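Local coordinates for serine acetyltransferase 1, putative (Entamoeba histolytica, PDB 7BW9), which probably transfers an acetyl group to serine in cysteine biosynthesis, and is seen here with cysteine bound, at residues S34-L38 against L154-I158; L40-I44 against R64-L68; I107-Y111 against L120-I124. All coordinates share one frame; numbering follows the deposited sequence.

Contact 1: S34-L38 against L154-I158; sequences SFLEL and LMENI
The Phe35 ring is held between two carbons. Over one face sits Asn157 CB, 3.9 Å from the ring centroid and 19° off the normal, a CH-pi contact. Leu38 CB, from the first turn of helix 36-45, lies over the opposite face. At the edge, near the ring plane, come Leu154 CD1 and Glu37 OE1. The Asn157 amide plane stands 61° from the ring. Phe35 CG lies between its backbone N and carbonyl carbon (chi1 61°), and this sends the ring across to helix 148-162. Phe35 is at the N-cap position of helix 36-45, and its ring packs the start of that helix against helix 148-162 in the all-helical part of the chain that precedes the left-handed beta-helix. Ile158 CD1 touches both Phe35 CE1 (3.9 Å) and Leu38 CD2 (4.0 Å). Leu154 CD1 lies against the bent Glu37 chain, 3.9 Å from Glu37 CB and 3.8 Å from Glu37 OE2. That carboxylate is buried. Its OE2 is hydrogen-bonded to Tyr150 OH, with a weak bond to His71 NE2. Asn157 OD1 has a weak hydrogen bond to Lys32 NZ of the second subunit.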
loop_
_atom_site.group_PDB
_atom_site.type_symbol
_atom_site.label_atom_id
_atom_site.label_comp_id
_atom_site.label_asym_id
_atom_site.label_seq_id
_atom_site.Cartn_x
_atom_site.Cartn_y
_atom_site.Cartn_z
ATOM N N SER A 34 10.186 0.813 -11.007
ATOM C CA SER A 34 9.206 0.089 -10.204
ATOM C C SER A 34 9.583 -1.386 -10.141
ATOM O O SER A 34 10.341 -1.795 -9.258
ATOM C CB SER A 34 7.792 0.275 -10.767
ATOM O OG SER A 34 7.765 0.143 -12.184
ATOM N N PHE A 35 9.050 -2.199 -11.052
ATOM C CA PHE A 35 9.501 -3.574 -11.223
ATOM C C PHE A 35 9.453 -3.891 -12.711
ATOM O O PHE A 35 8.907 -3.127 -13.508
ATOM C CB PHE A 35 8.677 -4.570 -10.393
ATOM C CG PHE A 35 7.226 -4.598 -10.739
ATOM C CD1 PHE A 35 6.327 -3.733 -10.106
ATOM C CD2 PHE A 35 6.743 -5.499 -11.674
ATOM C CE1 PHE A 35 4.974 -3.759 -10.405
ATOM C CE2 PHE A 35 5.391 -5.529 -11.999
ATOM C CZ PHE A 35 4.503 -4.656 -11.365
ATOM N N LEU A 36 10.059 -5.014 -13.091
ATOM C CA LEU A 36 10.441 -5.191 -14.491
ATOM C C LEU A 36 9.235 -5.083 -15.421
ATOM O O LEU A 36 9.238 -4.271 -16.350
ATOM C CB LEU A 36 11.165 -6.521 -14.689
ATOM C CG LEU A 36 11.821 -6.686 -16.067
ATOM C CD1 LEU A 36 12.453 -5.375 -16.548
ATOM C CD2 LEU A 36 12.880 -7.775 -16.019
ATOM N N GLU A 37 8.171 -5.858 -15.162
ATOM C CA GLU A 37 7.048 -5.873 -16.103
ATOM C C GLU A 37 6.393 -4.502 -16.219
ATOM O O GLU A 37 6.022 -4.085 -17.320
ATOM C CB GLU A 37 6.021 -6.926 -15.704
ATOM C CG GLU A 37 6.550 -8.334 -15.731
ATOM C CD GLU A 37 7.057 -8.766 -14.367
ATOM O OE1 GLU A 37 7.750 -7.960 -13.703
ATOM O OE2 GLU A 37 6.743 -9.899 -13.954
ATOM N N LEU A 38 6.270 -3.766 -15.107
ATOM C CA LEU A 38 5.618 -2.456 -15.176
ATOM C C LEU A 38 6.474 -1.451 -15.943
ATOM O O LEU A 38 5.975 -0.723 -16.817
ATOM C CB LEU A 38 5.314 -1.930 -13.773
ATOM C CG LEU A 38 4.686 -0.533 -13.832
ATOM C CD1 LEU A 38 3.361 -0.543 -14.622
ATOM C CD2 LEU A 38 4.501 0.066 -12.441
ATOM N N LEU A 154 1.926 -11.785 -11.023
ATOM C CA LEU A 154 2.015 -10.483 -11.679
ATOM C C LEU A 154 1.077 -9.467 -11.034
ATOM O O LEU A 154 1.488 -8.349 -10.696
ATOM C CB LEU A 154 1.708 -10.644 -13.165
ATOM C CG LEU A 154 1.734 -9.389 -14.013
ATOM C CD1 LEU A 154 3.104 -8.715 -13.896
ATOM C CD2 LEU A 154 1.427 -9.797 -15.470
ATOM N N MET A 155 -0.189 -9.844 -10.829
ATOM C CA MET A 155 -1.107 -8.917 -10.174
ATOM C C MET A 155 -0.677 -8.597 -8.744
ATOM O O MET A 155 -0.889 -7.467 -8.279
ATOM C CB MET A 155 -2.533 -9.468 -10.185
ATOM C CG MET A 155 -3.197 -9.440 -11.565
ATOM S SD MET A 155 -2.881 -7.942 -12.505
ATOM C CE MET A 155 -3.721 -6.678 -11.563
ATOM N N GLU A 156 -0.082 -9.561 -8.022
ATOM C CA GLU A 156 0.356 -9.249 -6.660
ATOM C C GLU A 156 1.541 -8.288 -6.662
ATOM O O GLU A 156 1.679 -7.478 -5.737
ATOM C CB GLU A 156 0.706 -10.520 -5.880
ATOM C CG GLU A 156 -0.520 -11.373 -5.484
ATOM C CD GLU A 156 -1.583 -10.610 -4.683
ATOM O OE1 GLU A 156 -1.226 -9.675 -3.924
ATOM O OE2 GLU A 156 -2.780 -10.968 -4.790
ATOM N N ASN A 157 2.387 -8.342 -7.695
ATOM C CA ASN A 157 3.464 -7.355 -7.817
ATOM C C ASN A 157 2.906 -5.938 -7.878
ATOM O O ASN A 157 3.381 -5.040 -7.175
ATOM C CB ASN A 157 4.312 -7.624 -9.069
ATOM C CG ASN A 157 5.254 -8.798 -8.905
ATOM O OD1 ASN A 157 5.520 -9.248 -7.793
ATOM N ND2 ASN A 157 5.777 -9.294 -10.024
ATOM N N ILE A 158 1.911 -5.711 -8.742
ATOM C CA ILE A 158 1.375 -4.360 -8.903
ATOM C C ILE A 158 0.540 -3.975 -7.673
ATOM O O ILE A 158 0.508 -2.800 -7.280
ATOM C CB ILE A 158 0.592 -4.247 -10.237
ATOM C CG1 ILE A 158 0.310 -2.784 -10.600
ATOM C CG2 ILE A 158 -0.732 -5.029 -10.213
ATOM C CD1 ILE A 158 1.530 -1.920 -10.636
#

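Contact 2: L40-I44 against R64-L68; sequences LIQKI and RLSLL
Arg64 meets three residues of helix 36-45. Its CB lies 4.0 Å from Ile44 CG1, and the two side chains run antiparallel alongside one another. Further out, Arg64 CD rests against Lys43 CB at 3.8 Å, where the chains meet nearly perpendicular. Leu40 CD2 approaches Arg64 CB from the other helix as well. The arginine bends at chi3 (-79°), which turns its guanidinium aside beside Lys43 CB. There water 1 lies at the guanidinium edge, in its plane. It accepts from Arg64 NH2 (2.9 Å) and donates to Lys43 O (2.7 Å), so it links the two helices. Arg64 NH1 is hydrogen-bonded to Lys55 O, and water 2 makes weak bonds to Arg64 NH1 and Lys43 NZ. Leu65 starts out away from helix 36-45, yet its CD1 comes back to Ile44 CD1. Leu67, near the surface, offers CG to Leu40 CD1 at 3.7 Å. Leu68 is buried. Its CB lies beside Leu40 CD1, and its CD2 touches both Ile44 CD1 (3.7 Å) and Ile41 CG1. Leu40 CD1 is thus set between Leu67 and Leu68. The two helices run nearly antiparallel, at 151°, with axes 9.7 Å apart. Phe96 of helix 96-113 touches Ile44, Leu65 and Leu68, and helix 2-17 covers Ile44 and Leu65. Between the two segments, the buried side is made of leucine and isoleucine carbons, with Phe96 packed on it. Polar groups gather at the Lys43-Arg64 side. There the two cations stay apart, with Lys43 NZ 6.1 Å from Arg64 NH1. Lys55 O and water 1 satisfy the guanidinium, while Lys43 NZ has a long, weak ion pair with Glu31.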
loop_
_atom_site.group_PDB
_atom_site.type_symbol
_atom_site.label_atom_id
_atom_site.label_comp_id
_atom_site.label_asym_id
_atom_site.label_seq_id
_atom_site.Cartn_x
_atom_site.Cartn_y
_atom_site.Cartn_z
ATOM N N LEU A 40 8.651 -2.041 -18.215
ATOM C CA LEU A 40 8.668 -2.387 -19.634
ATOM C C LEU A 40 7.341 -2.079 -20.298
ATOM O O LEU A 40 7.312 -1.523 -21.405
ATOM C CB LEU A 40 9.023 -3.859 -19.814
ATOM C CG LEU A 40 10.517 -4.157 -19.643
ATOM C CD1 LEU A 40 10.786 -5.646 -19.820
ATOM C CD2 LEU A 40 11.337 -3.329 -20.634
ATOM N N ILE A 41 6.226 -2.443 -19.649
ATOM C CA ILE A 41 4.924 -2.179 -20.249
ATOM C C ILE A 41 4.731 -0.686 -20.432
ATOM O O ILE A 41 4.224 -0.232 -21.467
ATOM C CB ILE A 41 3.809 -2.828 -19.403
ATOM C CG1 ILE A 41 3.864 -4.347 -19.590
ATOM C CG2 ILE A 41 2.448 -2.314 -19.794
ATOM C CD1 ILE A 41 3.222 -5.113 -18.489
ATOM N N GLN A 42 5.181 0.105 -19.458
ATOM C CA GLN A 42 5.067 1.554 -19.574
ATOM C C GLN A 42 5.808 2.069 -20.797
ATOM O O GLN A 42 5.271 2.874 -21.568
ATOM C CB GLN A 42 5.611 2.232 -18.314
ATOM C CG GLN A 42 4.672 2.147 -17.095
ATOM C CD GLN A 42 5.344 2.644 -15.828
ATOM O OE1 GLN A 42 6.578 2.567 -15.684
ATOM N NE2 GLN A 42 4.551 3.175 -14.912
ATOM N N LYS A 43 7.066 1.627 -20.974
ATOM C CA LYS A 43 7.859 2.051 -22.124
ATOM C C LYS A 43 7.266 1.523 -23.425
ATOM O O LYS A 43 7.307 2.207 -24.455
ATOM C CB LYS A 43 9.310 1.576 -21.977
ATOM C CG LYS A 43 10.023 2.097 -20.742
ATOM C CD LYS A 43 11.486 1.647 -20.697
ATOM C CE LYS A 43 12.181 2.174 -19.445
ATOM N NZ LYS A 43 13.671 2.150 -19.551
ATOM N N ILE A 44 6.719 0.306 -23.405
ATOM C CA ILE A 44 6.116 -0.232 -24.626
ATOM C C ILE A 44 4.860 0.553 -25.005
ATOM O O ILE A 44 4.648 0.880 -26.178
ATOM C CB ILE A 44 5.806 -1.730 -24.469
ATOM C CG1 ILE A 44 7.101 -2.549 -24.406
ATOM C CG2 ILE A 44 4.937 -2.196 -25.625
ATOM C CD1 ILE A 44 6.935 -3.924 -23.760
ATOM N N ARG A 64 12.465 -4.100 -26.188
ATOM C CA ARG A 64 11.658 -4.053 -24.973
ATOM C C ARG A 64 10.561 -5.102 -25.009
ATOM O O ARG A 64 10.314 -5.789 -24.008
ATOM C CB ARG A 64 11.084 -2.653 -24.793
ATOM C CG ARG A 64 12.191 -1.628 -24.662
ATOM C CD ARG A 64 11.710 -0.285 -24.215
ATOM N NE ARG A 64 11.121 0.457 -25.311
ATOM C CZ ARG A 64 11.754 1.419 -25.972
ATOM N NH1 ARG A 64 12.991 1.748 -25.632
ATOM N NH2 ARG A 64 11.148 2.053 -26.962
ATOM N N LEU A 65 9.915 -5.270 -26.169
ATOM C CA LEU A 65 8.869 -6.277 -26.290
ATOM C C LEU A 65 9.427 -7.671 -26.038
ATOM O O LEU A 65 8.832 -8.467 -25.295
ATOM C CB LEU A 65 8.229 -6.192 -27.673
ATOM C CG LEU A 65 6.822 -6.773 -27.797
ATOM C CD1 LEU A 65 5.836 -6.006 -26.907
ATOM C CD2 LEU A 65 6.371 -6.785 -29.263
ATOM N N SER A 66 10.580 -7.978 -26.654
ATOM C CA SER A 66 11.201 -9.292 -26.515
ATOM C C SER A 66 11.591 -9.575 -25.076
ATOM O O SER A 66 11.386 -10.692 -24.583
ATOM C CB SER A 66 12.444 -9.400 -27.404
ATOM O OG SER A 66 12.151 -9.088 -28.754
ATOM N N LEU A 67 12.203 -8.591 -24.401
ATOM C CA LEU A 67 12.548 -8.776 -22.993
ATOM C C LEU A 67 11.301 -9.017 -22.148
ATOM O O LEU A 67 11.298 -9.875 -21.258
ATOM C CB LEU A 67 13.327 -7.562 -22.475
ATOM C CG LEU A 67 13.739 -7.584 -20.999
ATOM C CD1 LEU A 67 14.534 -8.829 -20.651
ATOM C CD2 LEU A 67 14.534 -6.330 -20.633
ATOM N N LEU A 68 10.224 -8.279 -22.413
ATOM C CA LEU A 68 9.022 -8.468 -21.606
ATOM C C LEU A 68 8.474 -9.881 -21.774
ATOM O O LEU A 68 8.311 -10.617 -20.790
ATOM C CB LEU A 68 7.965 -7.425 -21.959
ATOM C CG LEU A 68 6.592 -7.641 -21.281
ATOM C CD1 LEU A 68 6.617 -7.357 -19.757
ATOM C CD2 LEU A 68 5.526 -6.808 -21.953
HETATM O O HOH W 1 8.325 1.291 -26.724
HETATM O O HOH W 2 14.554 1.198 -22.762
#

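Contact 3: I107-Y111 against L120-I124; sequences IIAAY and LAMII
Ile123 CD1 reaches Tyr111 CB at 3.6 Å and lies near the plane of the Tyr111 ring, at its edge. The other branch of Ile123, CG2, touches Ala110 CB (3.8 Å) and Ile107 CG2 (4.0 Å). Ile123 thus inserts its two branches among three residues of helix 96-113. Its CG1 stands beside the backbone N (chi1 -64°), which carries CD1 to Tyr111 while CG2 faces Ala110 and Ile107. Leu120 CD2 fits between Ile107 CG2 (3.8 Å) and Tyr111 CB (4.0 Å). Beyond it, Ile107 CD1 meets Ile124 CG1 at 3.7 Å. The side chain of Ile107 crosses those of Leu120, Ile123 and Ile124 at a slant. The helices themselves meet at 115° with axes 9.8 Å apart, a steep crossing after the short connection that joins them. That connection includes Asp114, Pro115 and Ala116, which line a cysteine site; the side chain of Ala110 is about 10 Å from a bound cysteine. In the next shell, Ile130 of helix 128-144 touches Ile107 and Ile123. Phe177 of the beta-helix packs on Ala110. Val309 and Pro312 of the second subunit pack on Ile108 and Tyr111. The contact between the segments is made by aliphatic carbons alone, so its hold is van der Waals contact and burial of apolar surface. Ile123 CD1 reaches the backbone at Tyr111 CA, while CG2 rests on the small Ala110 CB.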
loop_
_atom_site.group_PDB
_atom_site.type_symbol
_atom_site.label_atom_id
_atom_site.label_comp_id
_atom_site.label_asym_id
_atom_site.label_seq_id
_atom_site.Cartn_x
_atom_site.Cartn_y
_atom_site.Cartn_z
ATOM N N ILE A 107 -7.072 6.093 -19.678
ATOM C CA ILE A 107 -6.476 7.409 -19.445
ATOM C C ILE A 107 -7.485 8.513 -19.722
ATOM O O ILE A 107 -7.594 9.482 -18.958
ATOM C CB ILE A 107 -5.211 7.573 -20.306
ATOM C CG1 ILE A 107 -4.082 6.702 -19.753
ATOM C CG2 ILE A 107 -4.817 9.046 -20.431
ATOM C CD1 ILE A 107 -3.119 6.269 -20.825
ATOM N N ILE A 108 -8.220 8.398 -20.827
ATOM C CA ILE A 108 -9.278 9.361 -21.125
ATOM C C ILE A 108 -10.292 9.396 -19.991
ATOM O O ILE A 108 -10.707 10.470 -19.544
ATOM C CB ILE A 108 -9.960 9.021 -22.463
ATOM C CG1 ILE A 108 -8.997 9.239 -23.647
ATOM C CG2 ILE A 108 -11.269 9.801 -22.611
ATOM C CD1 ILE A 108 -8.233 10.532 -23.601
ATOM N N ALA A 109 -10.704 8.214 -19.515
ATOM C CA ALA A 109 -11.685 8.131 -18.431
ATOM C C ALA A 109 -11.160 8.793 -17.171
ATOM O O ALA A 109 -11.921 9.431 -16.432
ATOM C CB ALA A 109 -12.037 6.670 -18.137
ATOM N N ALA A 110 -9.855 8.631 -16.900
ATOM C CA ALA A 110 -9.254 9.279 -15.737
ATOM C C ALA A 110 -9.305 10.794 -15.883
ATOM O O ALA A 110 -9.597 11.516 -14.916
ATOM C CB ALA A 110 -7.801 8.803 -15.551
ATOM N N TYR A 111 -9.007 11.284 -17.083
ATOM C CA TYR A 111 -8.992 12.750 -17.312
ATOM C C TYR A 111 -10.387 13.361 -17.153
ATOM O O TYR A 111 -10.482 14.401 -16.543
ATOM C CB TYR A 111 -8.393 13.119 -18.664
ATOM C CG TYR A 111 -8.449 14.595 -18.953
ATOM C CD1 TYR A 111 -7.609 15.483 -18.311
ATOM C CD2 TYR A 111 -9.351 15.102 -19.867
ATOM C CE1 TYR A 111 -7.652 16.838 -18.578
ATOM C CE2 TYR A 111 -9.408 16.454 -20.150
ATOM C CZ TYR A 111 -8.558 17.322 -19.502
ATOM O OH TYR A 111 -8.633 18.646 -19.788
ATOM N N LEU A 120 -2.669 14.605 -19.657
ATOM C CA LEU A 120 -2.484 13.177 -19.898
ATOM C C LEU A 120 -1.123 12.707 -19.405
ATOM O O LEU A 120 -1.002 11.576 -18.915
ATOM C CB LEU A 120 -2.656 12.837 -21.383
ATOM C CG LEU A 120 -4.040 13.064 -22.008
ATOM C CD1 LEU A 120 -4.208 12.210 -23.251
ATOM C CD2 LEU A 120 -5.185 12.816 -21.011
ATOM N N ALA A 121 -0.097 13.560 -19.509
ATOM C CA ALA A 121 1.226 13.203 -18.998
ATOM C C ALA A 121 1.159 12.826 -17.522
ATOM O O ALA A 121 1.660 11.769 -17.114
ATOM C CB ALA A 121 2.202 14.362 -19.203
ATOM N N MET A 122 0.543 13.686 -16.709
ATOM C CA MET A 122 0.397 13.404 -15.286
ATOM C C MET A 122 -0.290 12.062 -15.076
ATOM O O MET A 122 0.175 11.225 -14.295
ATOM C CB MET A 122 -0.397 14.527 -14.618
ATOM C CG MET A 122 -0.975 14.155 -13.248
ATOM S SD MET A 122 -2.170 15.355 -12.602
ATOM C CE MET A 122 -1.192 16.845 -12.611
ATOM N N ILE A 123 -1.385 11.833 -15.803
ATOM C CA ILE A 123 -2.137 10.589 -15.670
ATOM C C ILE A 123 -1.263 9.407 -16.066
ATOM O O ILE A 123 -1.189 8.396 -15.356
ATOM C CB ILE A 123 -3.427 10.653 -16.514
ATOM C CG1 ILE A 123 -4.358 11.745 -15.987
ATOM C CG2 ILE A 123 -4.156 9.307 -16.539
ATOM C CD1 ILE A 123 -5.394 12.166 -16.978
ATOM N N ILE A 124 -0.570 9.530 -17.195
ATOM C CA ILE A 124 0.185 8.398 -17.712
ATOM C C ILE A 124 1.343 8.064 -16.785
ATOM O O ILE A 124 1.645 6.893 -16.538
ATOM C CB ILE A 124 0.674 8.702 -19.136
ATOM C CG1 ILE A 124 -0.505 8.718 -20.113
ATOM C CG2 ILE A 124 1.736 7.687 -19.552
ATOM C CD1 ILE A 124 -0.119 9.145 -21.533
#

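In the fold
All three contacts belong to the helical part of the chain that comes before the left-handed beta-helix. Contacts 2 and 3 follow one another in sequence, and both are nested inside the long loop closed by contact 1. Contacts 1 and 2 share helix 36-45. Their centres are 12 Å apart, and they touch where Glu37 CA meets Leu68 CD1 at 4.0 Å. Contact 3 is centred 20 Å from each of them and touches neither. Helix 36-45 thus ties helix 58-79 to helix 148-162, which leads into the beta-helix. Contacts 1 and 3 also touch the second subunit, so this helical part takes part in the assembly.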